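PDB 4B2N: 70 kDa protein from Xanthomonas sp., which oxidatively cleaves rubber, working processively as a dioxygenase that carries two covalently bound c-type hemes. Local coordinates for residues 94-107 with 332-345. Residues are numbered along the deposited sequence; the frame is centred on the assembly and turned at random. Where two conformers were deposited one is given.
Sequences SATRGRVNLEERQF and LEDEFEDINNFLIS. With HEC (heme c), chain C.
Gly98 lies directly against the helix of 333-345. Its CA is 3.2 Å from Asp338 O in a CA-H...O contact, and with no side chain between them the two helix axes close to 6.6 Å. On one flank of this glycine the ring of Phe342 fits as a knob among Ala95, Gly98, Arg99 and Leu102. Its CG stands anti to the backbone N (chi1 176°), which brings one face of the ring under Arg99 CB. Arg99 CB sits 3.6 Å from the centroid of the Phe342 ring, almost on its normal, in a CH-pi contact. Leu102 CD1 touches the ring edge, and Trp209 meets the same ring edge-to-face. The two helices cross steeply, at -104°, with knobs-into-holes packing at the centre. They back the first heme c: Phe336, Ile339 and Leu343 touch the heme, and Leu102 packs near Cys191, one of its covalent attachments. Further along, Phe336 turns its edge to one face of Phe107, a T-shaped pair with planes 64° apart. Ile339 CD1 reaches Phe107 CE2 at 3.6 Å.

The other side is polar and wetter. Asp338 is the second knob, among Ser94, Arg97, Gly98 and Asn101. Arg97 grips it side-on. Arg97 NE lies 2.8 Å from Asp338 OD2, which it meets from above the carboxylate plane, and Arg97 NH2 binds Asp338 OD1. Ser94 OG also donates to OD1, from the same face, and accepts a nearly straight bond from Asn341 ND2. The amide oxygen of Asn341 is taken by Arg84. Asn101 ND2 reaches Asp338 OD2 through one water and bonds weakly to Glu335 O; its OD1 reaches Glu335 OE2 through another. Beyond the helix end Arg105 NE lies 2.8 Å from Glu335 OE2. Arg105 NH2 binds Glu335 OE1, with guanidinium and carboxylate planes not far from parallel. Asp179 is a second acidic partner of Arg105.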
ATOM      1  N   SER A  94       1.095 -20.422   9.700  1.00 13.54           N
ATOM      2  CA  SER A  94       0.916 -18.973   9.913  1.00 13.98           C
ATOM      3  C   SER A  94       0.391 -18.278   8.641  1.00 14.40           C
ATOM      4  O   SER A  94      -0.589 -17.517   8.683  1.00 14.27           O
ATOM      5  CB  SER A  94       2.199 -18.328  10.454  1.00 13.82           C
ATOM      6  OG  SER A  94       1.997 -16.915  10.578  1.00 14.84           O
ATOM      7  N   ALA A  95       1.017 -18.569   7.515  1.00 12.68           N
ATOM      8  CA  ALA A  95       0.627 -17.960   6.242  1.00 12.92           C
ATOM      9  C   ALA A  95      -0.809 -18.385   5.858  1.00 12.95           C
ATOM     10  O   ALA A  95      -1.603 -17.526   5.385  1.00 13.19           O
ATOM     11  CB  ALA A  95       1.662 -18.320   5.138  1.00 12.47           C
ATOM     12  N   THR A  96      -1.230 -19.620   6.219  1.00 13.24           N
ATOM     13  CA  THR A  96      -2.598 -20.028   5.949  1.00 15.35           C
ATOM     14  C   THR A  96      -3.529 -19.195   6.798  1.00 14.70           C
ATOM     15  O   THR A  96      -4.605 -18.806   6.321  1.00 15.63           O
ATOM     16  CB  THR A  96      -2.804 -21.543   6.217  1.00 16.17           C
ATOM     17  OG1 THR A  96      -2.098 -22.230   5.177  1.00 19.72           O
ATOM     18  CG2 THR A  96      -4.243 -21.931   6.102  1.00 15.64           C
ATOM     19  N   ARG A  97      -3.197 -19.028   8.097  1.00 15.80           N
ATOM     20  CA  ARG A  97      -4.061 -18.230   8.977  1.00 14.43           C
ATOM     21  C   ARG A  97      -4.128 -16.792   8.478  1.00 14.12           C
ATOM     22  O   ARG A  97      -5.192 -16.163   8.532  1.00 13.00           O
ATOM     23  CB  ARG A  97      -3.591 -18.203  10.429  1.00 14.10           C
ATOM     24  CG  ARG A  97      -3.644 -19.570  11.073  1.00 14.69           C
ATOM     25  CD  ARG A  97      -3.364 -19.503  12.577  1.00 14.71           C
ATOM     26  NE  ARG A  97      -1.970 -19.128  12.827  1.00 13.58           N
ATOM     27  CZ  ARG A  97      -0.947 -19.935  13.020  1.00 14.18           C
ATOM     28  NH1 ARG A  97      -1.077 -21.253  12.940  1.00 13.90           N
ATOM     29  NH2 ARG A  97       0.235 -19.395  13.270  1.00 14.83           N
ATOM     30  N   GLY A  98      -3.010 -16.304   7.993  1.00 13.13           N
ATOM     31  CA  GLY A  98      -2.932 -14.916   7.444  1.00 14.23           C
ATOM     32  C   GLY A  98      -4.009 -14.798   6.319  1.00 13.27           C
ATOM     33  O   GLY A  98      -4.737 -13.791   6.237  1.00 14.08           O
ATOM     34  N   ARG A  99      -4.026 -15.757   5.412  1.00 12.43           N
ATOM     35  CA  ARG A  99      -4.841 -15.617   4.231  1.00 13.84           C
ATOM     36  C   ARG A  99      -6.304 -15.700   4.656  1.00 13.54           C
ATOM     37  O   ARG A  99      -7.127 -14.916   4.214  1.00 13.63           O
ATOM     38  CB  ARG A  99      -4.558 -16.734   3.229  1.00 15.91           C
ATOM     39  CG  ARG A  99      -5.479 -16.603   1.999  1.00 16.36           C
ATOM     40  CD  ARG A  99      -5.379 -17.795   1.088  1.00 19.57           C
ATOM     41  NE  ARG A  99      -5.459 -19.079   1.817  1.00 23.06           N
ATOM     42  CZ  ARG A  99      -6.545 -19.655   2.322  1.00 20.84           C
ATOM     43  NH1 ARG A  99      -7.776 -19.177   2.202  1.00 25.14           N
ATOM     44  NH2 ARG A  99      -6.414 -20.812   2.901  1.00 24.74           N
ATOM     45  N   VAL A 100      -6.609 -16.633   5.551  1.00 13.23           N
ATOM     46  CA  VAL A 100      -8.000 -16.740   6.087  1.00 13.74           C
ATOM     47  C   VAL A 100      -8.427 -15.424   6.767  1.00 14.58           C
ATOM     48  O   VAL A 100      -9.555 -14.930   6.560  1.00 14.64           O
ATOM     49  CB  VAL A 100      -8.057 -17.917   7.091  1.00 14.21           C
ATOM     50  CG1 VAL A 100      -9.434 -17.950   7.763  1.00 16.72           C
ATOM     51  CG2 VAL A 100      -7.848 -19.277   6.369  1.00 15.43           C
ATOM     52  N   ASN A 101      -7.531 -14.846   7.603  1.00 15.30           N
ATOM     53  CA  ASN A 101      -7.776 -13.469   8.151  1.00 16.69           C
ATOM     54  C   ASN A 101      -8.124 -12.441   7.084  1.00 16.05           C
ATOM     55  O   ASN A 101      -9.072 -11.693   7.278  1.00 16.42           O
ATOM     56  CB  ASN A 101      -6.577 -12.976   8.940  1.00 16.73           C
ATOM     57  CG  ASN A 101      -6.399 -13.749  10.239  1.00 17.51           C
ATOM     58  OD1 ASN A 101      -7.308 -14.476  10.680  1.00 17.01           O
ATOM     59  ND2 ASN A 101      -5.203 -13.600  10.872  1.00 16.39           N
ATOM     60  N   LEU A 102      -7.427 -12.446   5.958  1.00 14.77           N
ATOM     61  CA  LEU A 102      -7.687 -11.426   4.916  1.00 15.11           C
ATOM     62  C   LEU A 102      -9.084 -11.641   4.272  1.00 17.79           C
ATOM     63  O   LEU A 102      -9.729 -10.683   3.815  1.00 17.62           O
ATOM     64  CB  LEU A 102      -6.542 -11.342   3.884  1.00 14.58           C
ATOM     65  CG  LEU A 102      -5.218 -10.821   4.399  1.00 13.21           C
ATOM     66  CD1 LEU A 102      -4.080 -10.872   3.358  1.00 14.56           C
ATOM     67  CD2 LEU A 102      -5.453  -9.414   4.918  1.00 14.68           C
ATOM     68  N   GLU A 103      -9.496 -12.919   4.214  1.00 16.15           N
ATOM     69  CA  GLU A 103     -10.698 -13.282   3.498  1.00 17.63           C
ATOM     70  C   GLU A 103     -11.923 -13.102   4.406  1.00 18.12           C
ATOM     71  O   GLU A 103     -13.016 -12.732   3.914  1.00 20.69           O
ATOM     72  CB  GLU A 103     -10.616 -14.742   3.028  1.00 16.38           C
ATOM     73  CG  GLU A 103      -9.763 -14.937   1.760  1.00 17.17           C
ATOM     74  CD  GLU A 103      -9.692 -16.387   1.360  1.00 20.28           C
ATOM     75  OE1 GLU A 103     -10.598 -17.172   1.808  1.00 20.74           O
ATOM     76  OE2 GLU A 103      -8.723 -16.746   0.613  1.00 20.45           O
ATOM     77  N   GLU A 104     -11.771 -13.393   5.704  1.00 16.58           N
ATOM     78  CA  GLU A 104     -12.932 -13.440   6.563  1.00 16.93           C
ATOM     79  C   GLU A 104     -12.994 -12.602   7.808  1.00 16.10           C
ATOM     80  O   GLU A 104     -14.019 -12.657   8.551  1.00 17.03           O
ATOM     81  CB  GLU A 104     -13.409 -14.836   6.946  1.00 20.62           C
ATOM     82  CG  GLU A 104     -12.458 -15.960   7.070  1.00 25.92           C
ATOM     83  CD  GLU A 104     -13.179 -17.252   7.498  1.00 30.23           C
ATOM     84  OE1 GLU A 104     -13.496 -17.442   8.700  1.00 26.29           O
ATOM     85  OE2 GLU A 104     -13.367 -18.073   6.607  1.00 33.28           O
ATOM     86  N   ARG A 105     -11.945 -11.842   8.093  1.00 15.20           N
ATOM     87  CA  ARG A 105     -12.010 -11.077   9.369  1.00 14.31           C
ATOM     88  C   ARG A 105     -12.357  -9.630   9.086  1.00 14.37           C
ATOM     89  O   ARG A 105     -11.733  -8.999   8.236  1.00 14.72           O
ATOM     90  CB  ARG A 105     -10.647 -11.214  10.112  1.00 13.75           C
ATOM     91  CG  ARG A 105     -10.574 -12.575  10.779  1.00 14.65           C
ATOM     92  CD  ARG A 105     -11.330 -12.518  12.125  1.00 15.32           C
ATOM     93  NE  ARG A 105     -10.550 -11.775  13.135  1.00 16.22           N
ATOM     94  CZ  ARG A 105     -10.942 -10.692  13.794  1.00 16.88           C
ATOM     95  NH1 ARG A 105     -12.142 -10.156  13.568  1.00 17.41           N
ATOM     96  NH2 ARG A 105     -10.147 -10.120  14.708  1.00 17.66           N
ATOM     97  N   GLN A 106     -13.327  -9.081   9.812  1.00 13.93           N
ATOM     98  CA  GLN A 106     -13.600  -7.646   9.682  1.00 15.37           C
ATOM     99  C   GLN A 106     -12.666  -6.822  10.597  1.00 16.31           C
ATOM    100  O   GLN A 106     -12.920  -6.629  11.783  1.00 18.39           O
ATOM    101  CB  GLN A 106     -15.047  -7.315   9.985  1.00 15.85           C
ATOM    102  CG  GLN A 106     -15.360  -5.861   9.549  1.00 15.80           C
ATOM    103  CD  GLN A 106     -16.806  -5.703   9.199  1.00 16.54           C
ATOM    104  OE1 GLN A 106     -17.172  -5.317   8.060  1.00 15.98           O
ATOM    105  NE2 GLN A 106     -17.647  -6.038  10.143  1.00 13.31           N
ATOM    106  N   PHE A 107     -11.576  -6.369  10.036  1.00 16.32           N
ATOM    107  CA  PHE A 107     -10.600  -5.552  10.733  1.00 16.69           C
ATOM    108  C   PHE A 107     -10.947  -4.078  10.546  1.00 17.93           C
ATOM    109  O   PHE A 107     -11.066  -3.329  11.528  1.00 16.40           O
ATOM    110  CB  PHE A 107      -9.229  -5.785  10.087  1.00 16.85           C
ATOM    111  CG  PHE A 107      -8.673  -7.149  10.377  1.00 15.96           C
ATOM    112  CD1 PHE A 107      -8.502  -7.584  11.717  1.00 15.05           C
ATOM    113  CD2 PHE A 107      -8.345  -8.006   9.337  1.00 16.08           C
ATOM    114  CE1 PHE A 107      -8.030  -8.870  12.018  1.00 15.29           C
ATOM    115  CE2 PHE A 107      -7.824  -9.292   9.626  1.00 15.73           C
ATOM    116  CZ  PHE A 107      -7.695  -9.707  10.969  1.00 14.51           C
ATOM    117  N   LEU A 332      -4.941  -7.519  18.274  1.00 15.24           N
ATOM    118  CA  LEU A 332      -4.879  -7.923  16.865  1.00 15.49           C
ATOM    119  C   LEU A 332      -3.493  -8.369  16.449  1.00 14.98           C
ATOM    120  O   LEU A 332      -3.340  -8.929  15.363  1.00 13.71           O
ATOM    121  CB  LEU A 332      -5.264  -6.782  15.886  1.00 14.79           C
ATOM    122  CG  LEU A 332      -6.735  -6.413  16.061  1.00 16.00           C
ATOM    123  CD1 LEU A 332      -7.056  -5.107  15.353  1.00 17.32           C
ATOM    124  CD2 LEU A 332      -7.641  -7.446  15.427  1.00 15.61           C
ATOM    125  N   GLU A 333      -2.488  -8.119  17.278  1.00 14.72           N
ATOM    126  CA  GLU A 333      -1.095  -8.398  16.881  1.00 15.25           C
ATOM    127  C   GLU A 333      -0.805  -9.837  16.373  1.00 15.18           C
ATOM    128  O   GLU A 333      -0.149  -9.975  15.341  1.00 13.64           O
ATOM    129  CB  GLU A 333      -0.101  -8.005  18.013  1.00 17.00           C
ATOM    130  CG  GLU A 333       1.352  -8.027  17.515  1.00 20.11           C
ATOM    131  CD  GLU A 333       2.289  -7.375  18.550  1.00 21.86           C
ATOM    132  OE1 GLU A 333       2.096  -6.164  18.827  1.00 22.17           O
ATOM    133  OE2 GLU A 333       3.164  -8.106  19.111  1.00 22.55           O
ATOM    134  N   ASP A 334      -1.230 -10.886  17.090  0.50 15.05           N
ATOM    135  CA  ASP A 334      -1.006 -12.275  16.616  0.50 16.13           C
ATOM    136  C   ASP A 334      -1.607 -12.447  15.198  0.50 15.66           C
ATOM    137  O   ASP A 334      -0.969 -13.049  14.309  0.50 15.48           O
ATOM    138  CB  ASP A 334      -1.621 -13.358  17.558  0.50 17.20           C
ATOM    139  CG  ASP A 334      -1.012 -13.395  18.955  0.50 19.53           C
ATOM    140  OD1 ASP A 334      -0.019 -12.707  19.230  0.50 22.23           O
ATOM    141  OD2 ASP A 334      -1.524 -14.183  19.795  0.50 21.08           O
ATOM    142  N   GLU A 335      -2.831 -11.942  14.982  1.00 16.04           N
ATOM    143  CA  GLU A 335      -3.482 -12.075  13.673  1.00 15.78           C
ATOM    144  C   GLU A 335      -2.690 -11.391  12.572  1.00 15.61           C
ATOM    145  O   GLU A 335      -2.540 -11.892  11.421  1.00 14.94           O
ATOM    146  CB  GLU A 335      -4.900 -11.531  13.750  1.00 15.84           C
ATOM    147  CG  GLU A 335      -5.775 -12.525  14.485  1.00 19.21           C
ATOM    148  CD  GLU A 335      -7.190 -11.977  14.721  1.00 19.91           C
ATOM    149  OE1 GLU A 335      -7.345 -10.926  15.368  1.00 21.60           O
ATOM    150  OE2 GLU A 335      -8.158 -12.646  14.304  1.00 22.58           O
ATOM    151  N   PHE A 336      -2.076 -10.283  12.959  1.00 13.72           N
ATOM    152  CA  PHE A 336      -1.277  -9.537  11.977  1.00 12.95           C
ATOM    153  C   PHE A 336       0.095 -10.098  11.670  1.00 12.94           C
ATOM    154  O   PHE A 336       0.611 -10.000  10.549  1.00 13.33           O
ATOM    155  CB  PHE A 336      -1.318  -8.079  12.313  1.00 12.55           C
ATOM    156  CG  PHE A 336      -2.554  -7.420  11.754  1.00 13.77           C
ATOM    157  CD1 PHE A 336      -3.815  -7.581  12.390  1.00 13.33           C
ATOM    158  CD2 PHE A 336      -2.470  -6.618  10.608  1.00 12.78           C
ATOM    159  CE1 PHE A 336      -4.979  -6.985  11.830  1.00 14.31           C
ATOM    160  CE2 PHE A 336      -3.628  -6.021  10.058  1.00 14.53           C
ATOM    161  CZ  PHE A 336      -4.865  -6.226  10.633  1.00 12.75           C
ATOM    162  N   GLU A 337       0.711 -10.726  12.649  1.00 13.74           N
ATOM    163  CA  GLU A 337       1.942 -11.508  12.392  1.00 14.22           C
ATOM    164  C   GLU A 337       1.599 -12.666  11.368  1.00 13.56           C
ATOM    165  O   GLU A 337       2.338 -12.949  10.485  1.00 13.31           O
ATOM    166  CB  GLU A 337       2.412 -12.144  13.741  1.00 14.75           C
ATOM    167  CG  GLU A 337       2.969 -11.122  14.710  1.00 15.60           C
ATOM    168  CD  GLU A 337       4.350 -10.574  14.312  1.00 17.48           C
ATOM    169  OE1 GLU A 337       4.934 -10.902  13.237  1.00 17.44           O
ATOM    170  OE2 GLU A 337       4.912  -9.805  15.130  1.00 19.29           O
ATOM    171  N   ASP A 338       0.431 -13.271  11.479  1.00 12.51           N
ATOM    172  CA  ASP A 338       0.017 -14.310  10.522  1.00 12.15           C
ATOM    173  C   ASP A 338      -0.277 -13.682   9.141  1.00 12.15           C
ATOM    174  O   ASP A 338       0.164 -14.201   8.119  1.00 12.60           O
ATOM    175  CB  ASP A 338      -1.267 -15.010  11.030  1.00 13.05           C
ATOM    176  CG  ASP A 338      -1.024 -16.000  12.198  1.00 13.80           C
ATOM    177  OD1 ASP A 338       0.117 -16.442  12.403  1.00 13.85           O
ATOM    178  OD2 ASP A 338      -2.032 -16.347  12.914  1.00 13.87           O
ATOM    179  N   ILE A 339      -0.980 -12.528   9.104  1.00 13.39           N
ATOM    180  CA  ILE A 339      -1.130 -11.779   7.844  1.00 13.46           C
ATOM    181  C   ILE A 339       0.254 -11.498   7.215  1.00 12.87           C
ATOM    182  O   ILE A 339       0.480 -11.787   6.062  1.00 12.96           O
ATOM    183  CB  ILE A 339      -2.021 -10.494   7.991  1.00 13.22           C
ATOM    184  CG1 ILE A 339      -3.519 -10.861   8.356  1.00 13.75           C
ATOM    185  CG2 ILE A 339      -1.786  -9.605   6.743  1.00 13.83           C
ATOM    186  CD1 ILE A 339      -4.318  -9.676   8.873  1.00 14.10           C
ATOM    187  N   ASN A 340       1.164 -10.969   8.017  1.00 12.71           N
ATOM    188  CA  ASN A 340       2.501 -10.635   7.565  1.00 14.63           C
ATOM    189  C   ASN A 340       3.234 -11.852   6.973  1.00 13.87           C
ATOM    190  O   ASN A 340       3.874 -11.756   5.937  1.00 14.80           O
ATOM    191  CB  ASN A 340       3.328 -10.025   8.694  1.00 14.01           C
ATOM    192  CG  ASN A 340       4.702  -9.683   8.246  1.00 16.73           C
ATOM    193  OD1 ASN A 340       5.685 -10.305   8.708  1.00 18.02           O
ATOM    194  ND2 ASN A 340       4.796  -8.770   7.286  1.00 13.05           N
ATOM    195  N   ASN A 341       3.185 -12.964   7.685  1.00 13.62           N
ATOM    196  CA  ASN A 341       3.680 -14.204   7.125  1.00 14.32           C
ATOM    197  C   ASN A 341       2.988 -14.664   5.843  1.00 13.78           C
ATOM    198  O   ASN A 341       3.647 -15.144   4.989  1.00 13.87           O
ATOM    199  CB  ASN A 341       3.655 -15.305   8.144  1.00 14.68           C
ATOM    200  CG  ASN A 341       4.712 -15.112   9.203  1.00 15.59           C
ATOM    201  OD1 ASN A 341       5.785 -14.502   8.939  1.00 14.65           O
ATOM    202  ND2 ASN A 341       4.408 -15.546  10.411  1.00 12.85           N
ATOM    203  N   PHE A 342       1.664 -14.545   5.716  1.00 12.64           N
ATOM    204  CA  PHE A 342       1.073 -14.809   4.428  1.00 12.17           C
ATOM    205  C   PHE A 342       1.723 -13.863   3.371  1.00 13.72           C
ATOM    206  O   PHE A 342       2.130 -14.310   2.296  1.00 12.19           O
ATOM    207  CB  PHE A 342      -0.465 -14.600   4.477  1.00 13.20           C
ATOM    208  CG  PHE A 342      -1.119 -14.768   3.136  1.00 14.68           C
ATOM    209  CD1 PHE A 342      -0.909 -15.947   2.394  1.00 14.22           C
ATOM    210  CD2 PHE A 342      -1.952 -13.774   2.643  1.00 15.16           C
ATOM    211  CE1 PHE A 342      -1.530 -16.077   1.144  1.00 16.34           C
ATOM    212  CE2 PHE A 342      -2.616 -13.910   1.431  1.00 14.79           C
ATOM    213  CZ  PHE A 342      -2.360 -15.062   0.675  1.00 14.62           C
ATOM    214  N   LEU A 343       1.789 -12.560   3.654  1.00 12.78           N
ATOM    215  CA  LEU A 343       2.383 -11.602   2.646  1.00 13.47           C
ATOM    216  C   LEU A 343       3.793 -12.006   2.251  1.00 13.73           C
ATOM    217  O   LEU A 343       4.174 -11.958   1.065  1.00 14.92           O
ATOM    218  CB  LEU A 343       2.403 -10.160   3.231  1.00 12.41           C
ATOM    219  CG  LEU A 343       1.023  -9.685   3.748  1.00 12.22           C
ATOM    220  CD1 LEU A 343       1.068  -8.205   4.125  1.00 13.20           C
ATOM    221  CD2 LEU A 343       0.034  -9.830   2.585  1.00 11.44           C
ATOM    222  N   ILE A 344       4.593 -12.428   3.228  1.00 14.44           N
ATOM    223  CA  ILE A 344       6.008 -12.840   2.901  1.00 14.90           C
ATOM    224  C   ILE A 344       5.967 -14.166   2.122  1.00 15.71           C
ATOM    225  O   ILE A 344       6.918 -14.491   1.439  1.00 16.27           O
ATOM    226  CB  ILE A 344       6.788 -13.137   4.195  1.00 17.70           C
ATOM    227  CG1 ILE A 344       7.061 -11.877   4.989  1.00 20.71           C
ATOM    228  CG2 ILE A 344       8.119 -13.794   3.920  1.00 20.51           C
ATOM    229  CD1 ILE A 344       7.503 -12.357   6.392  1.00 22.30           C
ATOM    230  N   SER A 345       4.867 -14.919   2.185  1.00 14.77           N
ATOM    231  CA  SER A 345       4.850 -16.248   1.502  1.00 15.03           C
ATOM    232  C   SER A 345       4.519 -16.060   0.042  1.00 15.51           C
ATOM    233  O   SER A 345       4.595 -17.019  -0.712  1.00 14.75           O
ATOM    234  CB  SER A 345       3.798 -17.186   2.155  1.00 15.77           C
ATOM    235  OG  SER A 345       2.496 -16.784   1.743  1.00 17.21           O
TER
HETATM  236 FE   HEC C 700      -2.124  -1.107   3.150  1.00 12.72          FE
HETATM  237  CHA HEC C 700       1.147   0.033   2.735  1.00 12.17           C
HETATM  238  CHB HEC C 700      -0.925  -3.977   4.789  1.00 12.20           C
HETATM  239  CHC HEC C 700      -5.358  -1.981   4.242  1.00 12.80           C
HETATM  240  CHD HEC C 700      -3.301   1.277   1.088  1.00 12.71           C
HETATM  241  NA  HEC C 700      -0.383  -1.796   3.678  1.00 12.51           N
HETATM  242  C1A HEC C 700       0.892  -1.289   3.283  1.00 12.76           C
HETATM  243  C2A HEC C 700       1.989  -2.205   3.560  1.00 12.89           C
HETATM  244  C3A HEC C 700       1.433  -3.370   4.163  1.00 12.45           C
HETATM  245  C4A HEC C 700      -0.008  -3.097   4.194  1.00 12.89           C
HETATM  246  CMA HEC C 700       2.167  -4.629   4.580  1.00 13.07           C
HETATM  247  CAA HEC C 700       3.504  -2.023   3.284  1.00 12.98           C
HETATM  248  CBA HEC C 700       3.704  -2.335   1.799  1.00 12.66           C
HETATM  249  CGA HEC C 700       5.113  -2.027   1.326  1.00 13.12           C
HETATM  250  O1A HEC C 700       5.706  -0.936   1.634  1.00 13.21           O
HETATM  251  O2A HEC C 700       5.575  -2.879   0.563  1.00 14.42           O
HETATM  252  NB  HEC C 700      -2.908  -2.572   4.344  1.00 12.51           N
HETATM  253  C1B HEC C 700      -2.333  -3.678   4.832  1.00 12.98           C
HETATM  254  C2B HEC C 700      -3.202  -4.572   5.582  1.00 12.39           C
HETATM  255  C3B HEC C 700      -4.479  -3.986   5.441  1.00 11.59           C
HETATM  256  C4B HEC C 700      -4.219  -2.812   4.615  1.00 13.61           C
HETATM  257  CMB HEC C 700      -2.697  -5.778   6.267  1.00 12.86           C
HETATM  258  CAB HEC C 700      -5.801  -4.394   6.036  1.00 12.22           C
HETATM  259  CBB HEC C 700      -5.853  -4.356   7.455  1.00 11.05           C
HETATM  260  NC  HEC C 700      -3.994  -0.558   2.788  1.00 12.69           N
HETATM  261  C1C HEC C 700      -5.239  -0.919   3.273  1.00 13.19           C
HETATM  262  C2C HEC C 700      -6.362  -0.200   2.620  1.00 13.55           C
HETATM  263  C3C HEC C 700      -5.710   0.774   1.719  1.00 13.07           C
HETATM  264  C4C HEC C 700      -4.277   0.529   1.860  1.00 12.64           C
HETATM  265  CMC HEC C 700      -7.830  -0.433   2.962  1.00 13.55           C
HETATM  266  CAC HEC C 700      -6.339   1.809   0.837  1.00 14.24           C
HETATM  267  CBC HEC C 700      -7.424   2.527   1.348  1.00 14.03           C
HETATM  268  ND  HEC C 700      -1.214   0.397   2.122  1.00 12.62           N
HETATM  269  C1D HEC C 700      -1.862   1.264   1.346  1.00 12.80           C
HETATM  270  C2D HEC C 700      -1.008   2.211   0.704  1.00 12.27           C
HETATM  271  C3D HEC C 700       0.283   1.851   1.199  1.00 12.76           C
HETATM  272  C4D HEC C 700       0.042   0.724   2.092  1.00 12.34           C
HETATM  273  CMD HEC C 700      -1.303   3.315  -0.246  1.00 12.63           C
HETATM  274  CAD HEC C 700       1.527   2.622   0.924  1.00 13.05           C
HETATM  275  CBD HEC C 700       1.332   3.793   1.965  1.00 13.50           C
HETATM  276  CGD HEC C 700       2.440   4.806   1.794  1.00 15.14           C
HETATM  277  O1D HEC C 700       2.228   5.894   1.201  1.00 15.60           O
HETATM  278  O2D HEC C 700       3.596   4.441   2.195  1.00 14.68           O
HETATM  279  O   HOH W   1      -4.433 -15.449  12.943  1.00 19.48           O
HETATM  280  O   HOH W   2      -8.277 -14.867  13.170  1.00 21.58           O